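Local coordinates for transmembrane oligosaccharyl transferase (Archaeoglobus fulgidus, PDB 3WAJ), which is a membrane-embedded oligosaccharyl transferase of the STT3/AglB family, with a helical transmembrane region joined to a globular region of helices and strands, at residues Y51-E56 with Q526-P531. Sequence-based numbering, arbitrary orientation.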
loop_
_atom_site.group_PDB
_atom_site.type_symbol
_atom_site.label_atom_id
_atom_site.label_comp_id
_atom_site.label_asym_id
_atom_site.label_seq_id
_atom_site.Cartn_x
_atom_site.Cartn_y
_atom_site.Cartn_z
ATOM N N TYR A 51 10.565 -3.301 -0.239
ATOM C CA TYR A 51 11.776 -3.144 -1.054
ATOM C C TYR A 51 13.014 -3.262 -0.174
ATOM O O TYR A 51 13.937 -4.007 -0.479
ATOM C CB TYR A 51 11.783 -1.841 -1.865
ATOM C CG TYR A 51 11.182 -2.094 -3.215
ATOM C CD1 TYR A 51 11.819 -2.929 -4.124
ATOM C CD2 TYR A 51 9.942 -1.568 -3.556
ATOM C CE1 TYR A 51 11.240 -3.225 -5.344
ATOM C CE2 TYR A 51 9.363 -1.842 -4.780
ATOM C CZ TYR A 51 10.006 -2.673 -5.661
ATOM O OH TYR A 51 9.421 -2.935 -6.872
ATOM N N TYR A 52 12.986 -2.539 0.934
ATOM C CA TYR A 52 14.045 -2.549 1.922
ATOM C C TYR A 52 14.361 -3.981 2.347
ATOM O O TYR A 52 15.526 -4.391 2.343
ATOM C CB TYR A 52 13.591 -1.680 3.094
ATOM C CG TYR A 52 14.402 -1.726 4.362
ATOM C CD1 TYR A 52 13.772 -1.976 5.587
ATOM C CD2 TYR A 52 15.774 -1.485 4.364
ATOM C CE1 TYR A 52 14.471 -1.991 6.778
ATOM C CE2 TYR A 52 16.501 -1.509 5.574
ATOM C CZ TYR A 52 15.828 -1.757 6.770
ATOM O OH TYR A 52 16.500 -1.781 7.966
ATOM N N ARG A 53 13.320 -4.738 2.692
ATOM C CA ARG A 53 13.469 -6.137 3.078
ATOM C C ARG A 53 14.170 -6.919 1.956
ATOM O O ARG A 53 15.095 -7.697 2.212
ATOM C CB ARG A 53 12.093 -6.743 3.424
ATOM C CG ARG A 53 12.071 -8.246 3.771
ATOM C CD ARG A 53 12.144 -9.178 2.514
ATOM N NE ARG A 53 12.051 -10.580 2.917
ATOM C CZ ARG A 53 13.039 -11.249 3.505
ATOM N NH1 ARG A 53 14.206 -10.656 3.715
ATOM N NH2 ARG A 53 12.866 -12.511 3.864
ATOM N N LEU A 54 13.715 -6.714 0.726
ATOM C CA LEU A 54 14.282 -7.421 -0.416
ATOM C C LEU A 54 15.732 -6.999 -0.697
ATOM O O LEU A 54 16.589 -7.846 -0.936
ATOM C CB LEU A 54 13.425 -7.225 -1.665
ATOM C CG LEU A 54 12.026 -7.828 -1.653
ATOM C CD1 LEU A 54 11.317 -7.539 -3.015
ATOM C CD2 LEU A 54 12.102 -9.320 -1.377
ATOM N N ILE A 55 16.000 -5.695 -0.673
ATOM C CA ILE A 55 17.325 -5.185 -1.013
ATOM C C ILE A 55 18.395 -5.684 -0.010
ATOM O O ILE A 55 19.477 -6.102 -0.393
ATOM C CB ILE A 55 17.307 -3.643 -1.144
ATOM C CG1 ILE A 55 16.584 -3.243 -2.430
ATOM C CG2 ILE A 55 18.726 -3.062 -1.133
ATOM C CD1 ILE A 55 16.194 -1.766 -2.510
ATOM N N GLU A 56 18.060 -5.649 1.270
ATOM C CA GLU A 56 18.897 -6.189 2.332
ATOM C C GLU A 56 19.231 -7.665 2.080
ATOM O O GLU A 56 20.380 -8.090 2.193
ATOM C CB GLU A 56 18.138 -6.055 3.654
ATOM C CG GLU A 56 18.982 -6.071 4.923
ATOM C CD GLU A 56 18.264 -5.397 6.093
ATOM O OE1 GLU A 56 17.112 -4.959 5.913
ATOM O OE2 GLU A 56 18.842 -5.293 7.189
ATOM N N GLN A 526 18.430 -15.299 4.175
ATOM C CA GLN A 526 18.646 -16.484 3.346
ATOM C C GLN A 526 17.987 -16.409 1.980
ATOM O O GLN A 526 16.891 -15.840 1.807
ATOM C CB GLN A 526 18.135 -17.748 4.043
ATOM C CG GLN A 526 18.898 -18.115 5.276
ATOM C CD GLN A 526 20.352 -18.361 4.979
ATOM O OE1 GLN A 526 21.223 -17.656 5.485
ATOM N NE2 GLN A 526 20.628 -19.366 4.156
ATOM N N LEU A 527 18.643 -17.051 1.023
ATOM C CA LEU A 527 18.162 -17.101 -0.335
ATOM C C LEU A 527 17.163 -18.234 -0.465
ATOM O O LEU A 527 17.513 -19.327 -0.895
ATOM C CB LEU A 527 19.340 -17.314 -1.286
ATOM C CG LEU A 527 18.977 -17.237 -2.763
ATOM C CD1 LEU A 527 18.482 -15.827 -3.097
ATOM C CD2 LEU A 527 20.173 -17.622 -3.612
ATOM N N TYR A 528 15.918 -17.979 -0.089
ATOM C CA TYR A 528 14.886 -19.008 -0.164
ATOM C C TYR A 528 14.729 -19.480 -1.600
ATOM O O TYR A 528 14.856 -18.696 -2.537
ATOM C CB TYR A 528 13.543 -18.480 0.361
ATOM C CG TYR A 528 13.710 -17.496 1.482
ATOM C CD1 TYR A 528 14.015 -17.925 2.763
ATOM C CD2 TYR A 528 13.575 -16.131 1.258
ATOM C CE1 TYR A 528 14.184 -17.021 3.792
ATOM C CE2 TYR A 528 13.733 -15.221 2.276
ATOM C CZ TYR A 528 14.041 -15.670 3.545
ATOM O OH TYR A 528 14.207 -14.772 4.569
ATOM N N PRO A 529 14.464 -20.781 -1.773
ATOM C CA PRO A 529 14.197 -21.366 -3.094
ATOM C C PRO A 529 12.752 -21.105 -3.502
ATOM O O PRO A 529 11.872 -21.051 -2.645
ATOM C CB PRO A 529 14.415 -22.867 -2.851
ATOM C CG PRO A 529 14.035 -23.060 -1.439
ATOM C CD PRO A 529 14.458 -21.798 -0.707
ATOM N N THR A 530 12.505 -20.943 -4.793
ATOM C CA THR A 530 11.143 -20.717 -5.278
ATOM C C THR A 530 10.380 -22.032 -5.396
ATOM O O THR A 530 10.802 -22.932 -6.120
ATOM C CB THR A 530 11.139 -19.999 -6.632
ATOM O OG1 THR A 530 11.906 -18.790 -6.527
ATOM C CG2 THR A 530 9.704 -19.675 -7.053
ATOM N N PRO A 531 9.259 -22.150 -4.665
ATOM C CA PRO A 531 8.436 -23.370 -4.635
ATOM C C PRO A 531 7.351 -23.373 -5.700
ATOM O O PRO A 531 6.965 -22.311 -6.203
ATOM C CB PRO A 531 7.776 -23.297 -3.256
ATOM C CG PRO A 531 7.636 -21.813 -2.981
ATOM C CD PRO A 531 8.840 -21.166 -3.639
#
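With CG of Arg-53 anti to its own N (chi1 176°) and the chain bent at chi2 (-78°), the guanidinium group is carried off helix 47-60 to meet Tyr-528, whose ring comes from the opposite direction. NH2 of Arg-53 donates a hydrogen bond to OH of Tyr-528 over 2.7 Å, a distinctly bent one at 140°. The hydroxyl lies at the guanidinium edge and close to its plane, whereas the ring itself is steeply turned against that plane, so the two flat groups do not stack. NH2 of Arg-53 also lies 3.3 Å from CE2 of Tyr-528, at the rim of the ring. On one face of the ring, O of Gln-526 stands over the centre. The hydroxyl gives its own proton to the backbone O of Tyr-523, its strongest polar partner, while it accepts from Arg-53. Other partners fix the guanidinium: NE forms salt bridges with Asp-69 and Glu-558, and NH1 reaches O of Tyr-524. The two carboxylates probably offset the positive charge of the guanidinium in this buried setting. The contact thus ties helix 47-60 of the STT3 N-terminal region to the loop that follows helix 517-524, in the AglB core part of the chain, with strand 68-69 and helix 554-561 supplying the acidic partners beside it.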